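Local coordinates for Endonuclease/exonuclease/phosphatase domain-containing protein (Enterococcus faecalis, PDB 3L1W), which is of unestablished function but belongs to the endonuclease/exonuclease/phosphatase family and may act as a 3'-5' RNA exonuclease, at residues T198-Y204 and R237-F243; L211-I217 and H242-A247; T5-D11 and Q42-Q48. All blocks are in the same frame, centred on the assembly; numbering follows the deposited sequence. Where two conformers were deposited one is given.

Contact 1: T198-Y204 and R237-F243; sequences TFQNFTY and RFPSDHF. With SO4 (sulfate ion), chain I.
Phe199 turns the edge of its ring toward the face of His242, a T-shaped pair with planes 70° apart, where two loops of the DNase I-like fold meet, ahead of strands 215-220 and 245-251. A type I' turn spans Gln200 to Thr203, and a single bridge, Phe199 with His242, joins the loops, Phe243 N bonding Thr198 O. The Phe199 ring swings out with CG anti to the backbone N (chi1 179°), which carries CD1 to 3.5 Å from His242 NE2. Asp241 presents its CB methylene to the middle of the Phe202 ring, 3.8 Å from the centroid and almost on the normal. Gln200 touches both Phe238 and Phe243: its CG lies over the face of the Phe243 ring, while its amide, turned 39° from the Phe238 ring, comes against that ring at CD2. Tyr204 meets Phe238 obliquely, and the Tyr204 ring also stacks on Tyr204 of the second subunit, at the dimer interface. A sulfate, probably from the crystallisation liquor, accepts from Tyr204 N. Asp241 O takes two donors, Gln200 N and Asn201 N. The Gln200 amide is gripped at both ends: OE1 accepts from Phe202 N, and NE2 gives a straight bond to Ser240 O at 2.8 Å.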
loop_
_atom_site.group_PDB
_atom_site.type_symbol
_atom_site.label_atom_id
_atom_site.label_comp_id
_atom_site.label_asym_id
_atom_site.label_seq_id
_atom_site.Cartn_x
_atom_site.Cartn_y
_atom_site.Cartn_z
ATOM N N THR A 198 13.659 4.356 -7.639
ATOM C CA THR A 198 12.562 3.582 -8.187
ATOM C C THR A 198 13.003 2.352 -8.982
ATOM O O THR A 198 12.199 1.469 -9.244
ATOM C CB THR A 198 11.717 4.478 -9.124
ATOM O OG1 THR A 198 12.523 4.916 -10.220
ATOM C CG2 THR A 198 11.232 5.721 -8.367
ATOM N N PHE A 199 14.272 2.284 -9.367
ATOM C CA PHE A 199 14.714 1.173 -10.202
ATOM C C PHE A 199 15.631 0.205 -9.449
ATOM O O PHE A 199 16.701 0.607 -8.981
ATOM C CB PHE A 199 15.435 1.692 -11.455
ATOM C CG PHE A 199 15.925 0.589 -12.350
ATOM C CD1 PHE A 199 15.038 -0.103 -13.161
ATOM C CD2 PHE A 199 17.262 0.220 -12.351
ATOM C CE1 PHE A 199 15.475 -1.138 -13.974
ATOM C CE2 PHE A 199 17.708 -0.814 -13.157
ATOM C CZ PHE A 199 16.812 -1.498 -13.971
ATOM N N GLN A 200 15.224 -1.062 -9.355
ATOM C CA GLN A 200 15.977 -2.049 -8.582
ATOM C C GLN A 200 16.526 -3.205 -9.422
ATOM O O GLN A 200 17.192 -4.093 -8.892
ATOM C CB GLN A 200 15.165 -2.590 -7.380
ATOM C CG GLN A 200 13.650 -2.460 -7.467
ATOM C CD GLN A 200 13.003 -3.409 -8.472
ATOM O OE1 GLN A 200 13.662 -4.281 -9.038
ATOM N NE2 GLN A 200 11.691 -3.256 -8.672
ATOM N N ASN A 201 16.250 -3.197 -10.722
ATOM C CA ASN A 201 16.818 -4.208 -11.615
ATOM C C ASN A 201 16.424 -5.646 -11.228
ATOM O O ASN A 201 17.183 -6.588 -11.477
ATOM C CB ASN A 201 18.344 -4.072 -11.633
ATOM C CG ASN A 201 18.974 -4.725 -12.844
ATOM O OD1 ASN A 201 18.416 -4.689 -13.942
ATOM N ND2 ASN A 201 20.146 -5.324 -12.652
ATOM N N PHE A 202 15.239 -5.802 -10.634
ATOM C CA PHE A 202 14.725 -7.099 -10.163
ATOM C C PHE A 202 15.533 -7.678 -9.007
ATOM O O PHE A 202 15.421 -8.863 -8.714
ATOM C CB PHE A 202 14.656 -8.144 -11.286
ATOM C CG PHE A 202 13.444 -8.021 -12.186
ATOM C CD1 PHE A 202 13.593 -8.064 -13.566
ATOM C CD2 PHE A 202 12.168 -7.893 -11.657
ATOM C CE1 PHE A 202 12.504 -7.971 -14.404
ATOM C CE2 PHE A 202 11.058 -7.798 -12.490
ATOM C CZ PHE A 202 11.231 -7.837 -13.870
ATOM N N THR A 203 16.341 -6.852 -8.355
ATOM C CA THR A 203 17.131 -7.326 -7.219
ATOM C C THR A 203 16.398 -7.037 -5.910
ATOM O O THR A 203 16.365 -5.896 -5.445
ATOM C CB THR A 203 18.511 -6.679 -7.196
ATOM O OG1 THR A 203 19.129 -6.851 -8.478
ATOM C CG2 THR A 203 19.379 -7.329 -6.121
ATOM N N TYR A 204 15.795 -8.078 -5.343
ATOM C CA TYR A 204 14.961 -7.954 -4.148
ATOM C C TYR A 204 15.734 -7.341 -2.980
ATOM O O TYR A 204 15.183 -6.576 -2.192
ATOM C CB TYR A 204 14.404 -9.337 -3.783
ATOM C CG TYR A 204 13.508 -9.376 -2.555
ATOM C CD1 TYR A 204 12.261 -8.776 -2.564
ATOM C CD2 TYR A 204 13.910 -10.042 -1.405
ATOM C CE1 TYR A 204 11.441 -8.816 -1.452
ATOM C CE2 TYR A 204 13.099 -10.089 -0.286
ATOM C CZ TYR A 204 11.865 -9.473 -0.316
ATOM O OH TYR A 204 11.051 -9.519 0.794
ATOM N N ARG A 237 10.497 -11.640 -4.910
ATOM C CA ARG A 237 10.777 -10.991 -6.193
ATOM C C ARG A 237 9.922 -9.749 -6.293
ATOM O O ARG A 237 8.935 -9.615 -5.577
ATOM C CB ARG A 237 10.431 -11.924 -7.352
ATOM C CG ARG A 237 11.297 -13.150 -7.421
ATOM C CD ARG A 237 10.937 -14.030 -8.614
ATOM N NE ARG A 237 11.964 -15.044 -8.830
ATOM C CZ ARG A 237 11.965 -15.911 -9.836
ATOM N NH1 ARG A 237 10.986 -15.898 -10.731
ATOM N NH2 ARG A 237 12.947 -16.795 -9.948
ATOM N N PHE A 238 10.304 -8.836 -7.179
ATOM C CA PHE A 238 9.476 -7.670 -7.439
ATOM C C PHE A 238 8.737 -7.920 -8.737
ATOM O O PHE A 238 9.291 -8.532 -9.650
ATOM C CB PHE A 238 10.327 -6.409 -7.545
ATOM C CG PHE A 238 10.957 -5.992 -6.243
ATOM C CD1 PHE A 238 10.177 -5.783 -5.108
ATOM C CD2 PHE A 238 12.329 -5.775 -6.162
ATOM C CE1 PHE A 238 10.768 -5.383 -3.902
ATOM C CE2 PHE A 238 12.922 -5.373 -4.969
ATOM C CZ PHE A 238 12.145 -5.173 -3.842
ATOM N N PRO A 239 7.478 -7.472 -8.815
ATOM C CA PRO A 239 6.667 -7.722 -10.015
ATOM C C PRO A 239 7.244 -7.035 -11.260
ATOM O O PRO A 239 7.016 -7.522 -12.350
ATOM C CB PRO A 239 5.300 -7.128 -9.648
ATOM C CG PRO A 239 5.285 -7.086 -8.149
ATOM C CD PRO A 239 6.710 -6.785 -7.763
ATOM N N SER A 240 7.958 -5.925 -11.088
ATOM C CA SER A 240 8.672 -5.266 -12.181
ATOM C C SER A 240 10.057 -4.894 -11.674
ATOM O O SER A 240 10.308 -4.978 -10.459
ATOM C CB SER A 240 7.949 -3.993 -12.638
ATOM O OG SER A 240 8.711 -3.344 -13.660
ATOM N N ASP A 241 10.956 -4.490 -12.578
ATOM C CA ASP A 241 12.270 -4.017 -12.146
ATOM C C ASP A 241 12.254 -2.542 -11.743
ATOM O O ASP A 241 13.281 -1.988 -11.341
ATOM C CB ASP A 241 13.391 -4.332 -13.166
ATOM C CG ASP A 241 13.118 -3.778 -14.564
ATOM O OD1 ASP A 241 12.043 -3.195 -14.815
ATOM O OD2 ASP A 241 14.009 -3.950 -15.426
ATOM N N HIS A 242 11.078 -1.916 -11.851
ATOM C CA HIS A 242 10.825 -0.621 -11.217
ATOM C C HIS A 242 9.799 -0.789 -10.107
ATOM O O HIS A 242 8.930 -1.656 -10.193
ATOM C CB HIS A 242 10.201 0.361 -12.209
ATOM C CG HIS A 242 11.072 0.714 -13.369
ATOM N ND1 HIS A 242 11.438 2.015 -13.653
ATOM C CD2 HIS A 242 11.595 -0.051 -14.355
ATOM C CE1 HIS A 242 12.184 2.028 -14.745
ATOM N NE2 HIS A 242 12.282 0.790 -15.197
ATOM N N PHE A 243 9.861 0.071 -9.100
ATOM C CA PHE A 243 8.724 0.231 -8.185
ATOM C C PHE A 243 7.732 1.192 -8.824
ATOM O O PHE A 243 8.135 2.149 -9.484
ATOM C CB PHE A 243 9.170 0.869 -6.865
ATOM C CG PHE A 243 10.152 0.050 -6.084
ATOM C CD1 PHE A 243 9.966 -1.315 -5.941
ATOM C CD2 PHE A 243 11.244 0.651 -5.461
ATOM C CE1 PHE A 243 10.865 -2.080 -5.198
ATOM C CE2 PHE A 243 12.142 -0.104 -4.710
ATOM C CZ PHE A 243 11.955 -1.469 -4.581
HETATM S S SO4 I . 17.957 -11.052 -5.188
HETATM O O1 SO4 I . 17.754 -12.340 -4.529
HETATM O O2 SO4 I . 16.806 -10.763 -6.055
HETATM O O3 SO4 I . 18.125 -10.021 -4.171
HETATM O O4 SO4 I . 19.168 -11.113 -6.005
HETATM O O HOH W 1 16.147 -5.586 -15.307
HETATM O O HOH W 2 12.744 -9.679 -8.566
#

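Contact 2: L211-I217 and H242-A247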
loop_
_atom_site.group_PDB
_atom_site.type_symbol
_atom_site.label_atom_id
_atom_site.label_comp_id
_atom_site.label_asym_id
_atom_site.label_seq_id
_atom_site.Cartn_x
_atom_site.Cartn_y
_atom_site.Cartn_z
ATOM N N LEU A 211 19.389 2.231 -5.439
ATOM C CA LEU A 211 18.307 2.353 -6.415
ATOM C C LEU A 211 18.617 3.502 -7.370
ATOM O O LEU A 211 19.232 4.490 -6.977
ATOM C CB LEU A 211 16.990 2.629 -5.714
ATOM C CG LEU A 211 16.561 1.512 -4.768
ATOM C CD1 LEU A 211 15.449 1.993 -3.855
ATOM C CD2 LEU A 211 16.118 0.290 -5.568
ATOM N N GLU A 212 18.219 3.364 -8.631
ATOM C CA GLU A 212 18.295 4.489 -9.553
ATOM C C GLU A 212 17.012 5.314 -9.466
ATOM O O GLU A 212 15.917 4.764 -9.385
ATOM C CB GLU A 212 18.517 3.990 -10.985
ATOM C CG GLU A 212 19.799 3.179 -11.146
ATOM C CD GLU A 212 20.048 2.753 -12.579
ATOM O OE1 GLU A 212 19.536 3.422 -13.499
ATOM O OE2 GLU A 212 20.747 1.740 -12.785
ATOM N N GLU A 213 17.159 6.634 -9.461
ATOM C CA GLU A 213 16.013 7.537 -9.452
ATOM C C GLU A 213 15.718 7.972 -10.879
ATOM O O GLU A 213 16.210 9.009 -11.346
ATOM C CB GLU A 213 16.299 8.770 -8.592
ATOM C CG GLU A 213 16.550 8.460 -7.133
ATOM C CD GLU A 213 17.066 9.653 -6.350
ATOM O OE1 GLU A 213 17.153 10.765 -6.917
ATOM O OE2 GLU A 213 17.397 9.469 -5.161
ATOM N N ILE A 214 14.922 7.177 -11.584
ATOM C CA ILE A 214 14.677 7.470 -12.993
ATOM C C ILE A 214 13.200 7.697 -13.341
ATOM O O ILE A 214 12.893 8.218 -14.411
ATOM C CB ILE A 214 15.296 6.400 -13.931
ATOM C CG1 ILE A 214 14.741 4.998 -13.634
ATOM C CG2 ILE A 214 16.833 6.432 -13.837
ATOM C CD1 ILE A 214 15.290 3.925 -14.595
ATOM N N ASP A 215 12.303 7.343 -12.423
ATOM C CA ASP A 215 10.870 7.590 -12.625
ATOM C C ASP A 215 10.462 8.808 -11.821
ATOM O O ASP A 215 10.933 8.984 -10.703
ATOM C CB ASP A 215 10.057 6.384 -12.166
ATOM C CG ASP A 215 10.428 5.129 -12.913
ATOM O OD1 ASP A 215 10.066 5.024 -14.097
ATOM O OD2 ASP A 215 11.097 4.254 -12.323
ATOM N N TYR A 216 9.578 9.629 -12.386
ATOM C CA TYR A 216 9.199 10.912 -11.802
ATOM C C TYR A 216 7.731 11.236 -12.009
ATOM O O TYR A 216 7.122 10.837 -13.007
ATOM C CB TYR A 216 10.023 12.048 -12.423
ATOM C CG TYR A 216 11.487 11.975 -12.080
ATOM C CD1 TYR A 216 12.023 12.761 -11.067
ATOM C CD2 TYR A 216 12.329 11.098 -12.748
ATOM C CE1 TYR A 216 13.367 12.679 -10.736
ATOM C CE2 TYR A 216 13.664 10.998 -12.415
ATOM C CZ TYR A 216 14.177 11.792 -11.418
ATOM O OH TYR A 216 15.507 11.699 -11.099
ATOM N N ILE A 217 7.178 11.982 -11.057
ATOM C CA ILE A 217 5.878 12.601 -11.226
ATOM C C ILE A 217 6.081 14.100 -11.072
ATOM O O ILE A 217 6.289 14.603 -9.966
ATOM C CB ILE A 217 4.846 12.069 -10.208
ATOM C CG1 ILE A 217 4.604 10.577 -10.436
ATOM C CG2 ILE A 217 3.535 12.851 -10.305
ATOM C CD1 ILE A 217 3.597 9.964 -9.427
ATOM N N HIS A 242 11.078 -1.916 -11.851
ATOM C CA HIS A 242 10.825 -0.621 -11.217
ATOM C C HIS A 242 9.799 -0.789 -10.107
ATOM O O HIS A 242 8.930 -1.656 -10.193
ATOM C CB HIS A 242 10.201 0.361 -12.209
ATOM C CG HIS A 242 11.072 0.714 -13.369
ATOM N ND1 HIS A 242 11.438 2.015 -13.653
ATOM C CD2 HIS A 242 11.595 -0.051 -14.355
ATOM C CE1 HIS A 242 12.184 2.028 -14.745
ATOM N NE2 HIS A 242 12.282 0.790 -15.197
ATOM N N PHE A 243 9.861 0.071 -9.100
ATOM C CA PHE A 243 8.724 0.231 -8.185
ATOM C C PHE A 243 7.732 1.192 -8.824
ATOM O O PHE A 243 8.135 2.149 -9.484
ATOM C CB PHE A 243 9.170 0.869 -6.865
ATOM C CG PHE A 243 10.152 0.050 -6.084
ATOM C CD1 PHE A 243 9.966 -1.315 -5.941
ATOM C CD2 PHE A 243 11.244 0.651 -5.461
ATOM C CE1 PHE A 243 10.865 -2.080 -5.198
ATOM C CE2 PHE A 243 12.142 -0.104 -4.710
ATOM C CZ PHE A 243 11.955 -1.469 -4.581
ATOM N N PRO A 244 6.424 0.966 -8.608
ATOM C CA PRO A 244 5.478 2.039 -8.927
ATOM C C PRO A 244 5.784 3.277 -8.090
ATOM O O PRO A 244 6.274 3.187 -6.946
ATOM C CB PRO A 244 4.114 1.464 -8.491
ATOM C CG PRO A 244 4.332 -0.025 -8.378
ATOM C CD PRO A 244 5.773 -0.200 -7.998
ATOM N N LEU A 245 5.465 4.435 -8.654
ATOM C CA LEU A 245 5.616 5.703 -7.966
ATOM C C LEU A 245 4.235 6.316 -7.951
ATOM O O LEU A 245 3.596 6.427 -9.000
ATOM C CB LEU A 245 6.579 6.608 -8.750
ATOM C CG LEU A 245 6.795 8.047 -8.292
ATOM C CD1 LEU A 245 7.296 8.086 -6.853
ATOM C CD2 LEU A 245 7.798 8.741 -9.242
ATOM N N GLU A 246 3.755 6.688 -6.773
ATOM C CA GLU A 246 2.442 7.303 -6.682
ATOM C C GLU A 246 2.460 8.687 -6.037
ATOM O O GLU A 246 3.418 9.062 -5.355
ATOM C CB GLU A 246 1.457 6.372 -5.970
ATOM C CG GLU A 246 1.697 6.214 -4.484
ATOM C CD GLU A 246 0.478 5.640 -3.761
ATOM O OE1 GLU A 246 -0.148 4.685 -4.270
ATOM O OE2 GLU A 246 0.139 6.156 -2.679
ATOM N N ALA A 247 1.422 9.467 -6.315
ATOM C CA ALA A 247 1.244 10.764 -5.675
ATOM C C ALA A 247 -0.220 10.964 -5.330
ATOM O O ALA A 247 -1.110 10.441 -5.999
ATOM C CB ALA A 247 1.725 11.894 -6.588
#
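His242 receives Asp215 at the edge of its imidazole: OD2 lies in the ring plane and accepts the N-H of ND1 at 2.6 Å, with a nearly straight N-H...O angle of 167°. The carboxylate is turned 61° from the imidazole and offers the syn lone pair of OD2. That oxygen also accepts from Thr198 OG1, so two bonds fix it inside a buried site. Ile214 crosses the imidazole at about a right angle, its CD1 3.6 Å from His242 CE1. Phe243 is likewise met at the edge, near its plane, by Leu211, whose CD1 is 4.0 Å from CE2.

Beyond these rings the chains enter strands 215-217 and 245-247, which run nearly parallel, 9° apart, with axes 7.6 Å from each other. They belong to different sheets, the two central sheets of the four-layered alpha/beta sandwich of the DNase I-like fold, and face each other across its apolar interior. His242 and Asp215 are probably the counterparts of the active-site histidine-aspartate pair of DNase I-like enzymes. Ile217 and Leu245 lie alongside, pointing opposite ways, with CG1 of the isoleucine 3.9 Å from CD2 of the leucine. Leu245 holds CG anti to the backbone N, which sends the branch to the facing strand and puts CD2 3.5 Å from Asp215 O. One residue pair on, Ile217 CD1 reaches Ala247 CB at 3.9 Å.

Contact 3: T5-D11 and Q42-Q48; sequences TYNVRVD and QEVRPNQ
Glu43 spends its two carboxylate oxygens on different partners in 5-11. OE1 accepts from Val10 N at 2.9 Å through its anti lone pair, and a water joins the same oxygen to NH1 of Arg9, whose NE makes a salt bridge with Asp15. OE2 is met from above the carboxylate plane by Asn7 ND2, 3.0 Å away, with the bond lying in the plane of the Asn7 amide. That amide is fully engaged: ND2 also gives a bond to Asp166, while OD1 accepts from Arg9 N and closes an Asx turn. The side chain of Asn7 is thus fixed in rotation, its amide and the Glu43 carboxylate standing 69° apart.

These residues lie at the C-terminal ends of parallel strands 2-7 and 38-44, the neighbours joined by helix 20-34 in a beta-alpha-beta crossover. In DNase I-like enzymes an asparagine and a glutamate at these strand ends belong to the metal-binding active site, and Asn7 and Glu43 are probably their counterparts. Gln42 N donates to Tyr6 O and Val8 N to Gln42 O, the ladder of the sheet. Bent at chi2 (79°), the Gln42 side chain folds back so that NE2 bonds Thr5 OG1 at 3.0 Å; NE2 also donates to Asn130 OD1, and a water bridges OG1 to Gln42 OE1.

Past the strands, Gln48 serves the loop from the helix. NE2 donates to Arg9 O, and OE1 accepts Asp11 N at 3.0 Å and Arg45 N at 2.8 Å from opposite faces of its amide plane. Val8 CG2 packs tightly on Val44 CG1, 3.5 Å away, and Val10 CG2 lies against Arg45 CG. Asn47 ND2 bonds Asp11 OD2 at 2.9 Å, and a water links that oxygen to Arg45 NE and Asn47 OD1.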
loop_
_atom_site.group_PDB
_atom_site.type_symbol
_atom_site.label_atom_id
_atom_site.label_comp_id
_atom_site.label_asym_id
_atom_site.label_seq_id
_atom_site.Cartn_x
_atom_site.Cartn_y
_atom_site.Cartn_z
ATOM N N THR A 5 2.645 6.188 -11.661
ATOM C CA THR A 5 3.322 5.781 -12.880
ATOM C C THR A 5 4.052 4.471 -12.578
ATOM O O THR A 5 4.561 4.269 -11.477
ATOM C CB THR A 5 4.276 6.879 -13.411
ATOM O OG1 THR A 5 4.966 6.403 -14.577
ATOM C CG2 THR A 5 5.301 7.287 -12.351
ATOM N N TYR A 6 4.084 3.569 -13.551
ATOM C CA TYR A 6 4.660 2.247 -13.314
ATOM C C TYR A 6 5.215 1.706 -14.622
ATOM O O TYR A 6 4.463 1.457 -15.578
ATOM C CB TYR A 6 3.563 1.322 -12.775
ATOM C CG TYR A 6 4.001 -0.007 -12.181
ATOM C CD1 TYR A 6 5.325 -0.246 -11.808
ATOM C CD2 TYR A 6 3.067 -1.021 -11.967
ATOM C CE1 TYR A 6 5.699 -1.461 -11.241
ATOM C CE2 TYR A 6 3.431 -2.226 -11.403
ATOM C CZ TYR A 6 4.742 -2.449 -11.045
ATOM O OH TYR A 6 5.078 -3.673 -10.492
ATOM N N ASN A 7 6.534 1.565 -14.675
ATOM C CA ASN A 7 7.182 0.888 -15.777
ATOM C C ASN A 7 7.144 -0.590 -15.438
ATOM O O ASN A 7 7.794 -1.025 -14.475
ATOM C CB ASN A 7 8.625 1.391 -15.924
ATOM C CG ASN A 7 9.373 0.711 -17.058
ATOM O OD1 ASN A 7 9.190 -0.474 -17.320
ATOM N ND2 ASN A 7 10.232 1.463 -17.734
ATOM N N VAL A 8 6.370 -1.355 -16.218
ATOM C CA VAL A 8 6.072 -2.739 -15.851
ATOM C C VAL A 8 7.017 -3.766 -16.440
ATOM O O VAL A 8 6.805 -4.967 -16.241
ATOM C CB VAL A 8 4.601 -3.125 -16.168
ATOM C CG1 VAL A 8 3.636 -2.229 -15.389
ATOM C CG2 VAL A 8 4.329 -3.082 -17.680
ATOM N N ARG A 9 8.059 -3.285 -17.132
ATOM C CA ARG A 9 9.080 -4.119 -17.792
ATOM C C ARG A 9 8.566 -4.864 -19.028
ATOM O O ARG A 9 7.670 -5.716 -18.949
ATOM C CB ARG A 9 9.757 -5.077 -16.797
ATOM C CG ARG A 9 10.701 -6.109 -17.435
ATOM C CD ARG A 9 11.973 -5.499 -18.013
ATOM N NE ARG A 9 12.929 -6.567 -18.329
ATOM C CZ ARG A 9 14.122 -6.377 -18.879
ATOM N NH1 ARG A 9 14.526 -5.154 -19.188
ATOM N NH2 ARG A 9 14.917 -7.424 -19.119
ATOM N N VAL A 10 9.149 -4.536 -20.172
ATOM C CA VAL A 10 8.708 -5.093 -21.443
ATOM C C VAL A 10 8.826 -6.621 -21.398
ATOM O O VAL A 10 9.739 -7.163 -20.779
ATOM C CB VAL A 10 9.534 -4.508 -22.619
ATOM C CG1 VAL A 10 10.963 -5.035 -22.596
ATOM C CG2 VAL A 10 8.871 -4.811 -23.956
ATOM N N ASP A 11 7.881 -7.308 -22.031
ATOM C CA ASP A 11 7.950 -8.757 -22.153
ATOM C C ASP A 11 9.174 -9.111 -22.990
ATOM O O ASP A 11 9.277 -8.707 -24.151
ATOM C CB ASP A 11 6.674 -9.270 -22.821
ATOM C CG ASP A 11 6.566 -10.787 -22.818
ATOM O OD1 ASP A 11 7.335 -11.454 -22.095
ATOM O OD2 ASP A 11 5.686 -11.309 -23.540
ATOM N N GLN A 42 4.506 2.231 -18.593
ATOM C CA GLN A 42 5.503 2.119 -19.657
ATOM C C GLN A 42 5.883 0.664 -19.924
ATOM O O GLN A 42 5.755 -0.191 -19.044
ATOM C CB GLN A 42 6.775 2.918 -19.341
ATOM C CG GLN A 42 6.545 4.395 -19.047
ATOM C CD GLN A 42 6.047 4.602 -17.629
ATOM O OE1 GLN A 42 6.518 3.948 -16.698
ATOM N NE2 GLN A 42 5.101 5.516 -17.454
ATOM N N GLU A 43 6.350 0.415 -21.146
ATOM C CA GLU A 43 6.929 -0.868 -21.581
ATOM C C GLU A 43 5.912 -1.997 -21.707
ATOM O O GLU A 43 6.048 -3.040 -21.077
ATOM C CB GLU A 43 8.101 -1.286 -20.688
ATOM C CG GLU A 43 9.267 -0.302 -20.729
ATOM C CD GLU A 43 10.586 -0.895 -20.253
ATOM O OE1 GLU A 43 10.732 -2.128 -20.264
ATOM O OE2 GLU A 43 11.499 -0.115 -19.895
ATOM N N VAL A 44 4.890 -1.783 -22.526
ATOM C CA VAL A 44 3.900 -2.823 -22.764
ATOM C C VAL A 44 3.762 -3.143 -24.251
ATOM O O VAL A 44 3.341 -2.304 -25.053
ATOM C CB VAL A 44 2.526 -2.464 -22.147
ATOM C CG1 VAL A 44 2.600 -2.589 -20.630
ATOM C CG2 VAL A 44 2.078 -1.049 -22.557
ATOM N N ARG A 45 4.134 -4.365 -24.605
ATOM C CA ARG A 45 3.857 -4.893 -25.929
ATOM C C ARG A 45 2.371 -5.241 -26.001
ATOM O O ARG A 45 1.670 -5.206 -24.980
ATOM C CB ARG A 45 4.750 -6.107 -26.193
ATOM C CG ARG A 45 6.232 -5.726 -26.295
ATOM C CD ARG A 45 7.128 -6.921 -26.616
ATOM N NE ARG A 45 6.662 -7.623 -27.803
ATOM C CZ ARG A 45 6.756 -7.144 -29.042
ATOM N NH1 ARG A 45 6.296 -7.854 -30.064
ATOM N NH2 ARG A 45 7.305 -5.956 -29.261
ATOM N N PRO A 46 1.867 -5.548 -27.205
ATOM C CA PRO A 46 0.416 -5.738 -27.334
ATOM C C PRO A 46 -0.165 -6.790 -26.400
ATOM O O PRO A 46 -1.271 -6.600 -25.880
ATOM C CB PRO A 46 0.256 -6.159 -28.796
ATOM C CG PRO A 46 1.380 -5.444 -29.489
ATOM C CD PRO A 46 2.540 -5.503 -28.521
ATOM N N ASN A 47 0.557 -7.885 -26.179
ATOM C CA ASN A 47 0.062 -8.903 -25.262
ATOM C C ASN A 47 -0.080 -8.384 -23.834
ATOM O O ASN A 47 -1.010 -8.750 -23.118
ATOM C CB ASN A 47 0.934 -10.162 -25.310
ATOM C CG ASN A 47 2.337 -9.927 -24.790
ATOM O OD1 ASN A 47 2.989 -8.943 -25.144
ATOM N ND2 ASN A 47 2.805 -10.827 -23.942
ATOM N N GLN A 48 0.839 -7.517 -23.422
ATOM C CA GLN A 48 0.789 -6.923 -22.090
ATOM C C GLN A 48 -0.385 -5.949 -21.978
ATOM O O GLN A 48 -1.053 -5.883 -20.950
ATOM C CB GLN A 48 2.107 -6.210 -21.785
ATOM C CG GLN A 48 3.297 -7.160 -21.818
ATOM C CD GLN A 48 4.619 -6.439 -21.613
ATOM O OE1 GLN A 48 5.255 -6.013 -22.577
ATOM N NE2 GLN A 48 5.039 -6.300 -20.356
HETATM O O HOH W 3 7.292 4.905 -14.268
HETATM O O HOH W 4 13.262 -2.789 -19.994
HETATM O O HOH W 5 5.371 -9.763 -26.408
#

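In the fold
Contact 2 is the most buried and lies between the two sheets, pairing mainly apolar side chains apart from one His-carboxylate bond; contacts 1 and 3 are partly buried. Contact 3 joins adjacent strands of one sheet and is dominated by hydrogen bonds and waters, whereas contact 1 joins two loops through rings and hydrogen bonds, several of them to backbone oxygens, and reaches the second subunit. Contacts 1 and 2 share His242 and Phe243, and the backbone bond from Thr198 N to Glu212 O also joins them. Strand 245-251 lies beside strand 2-7, with Thr5 N bonded to Leu245 O, which links contacts 2 and 3. Ser240 OG, bonded to Asn7 O, ties contact 1 to contact 3.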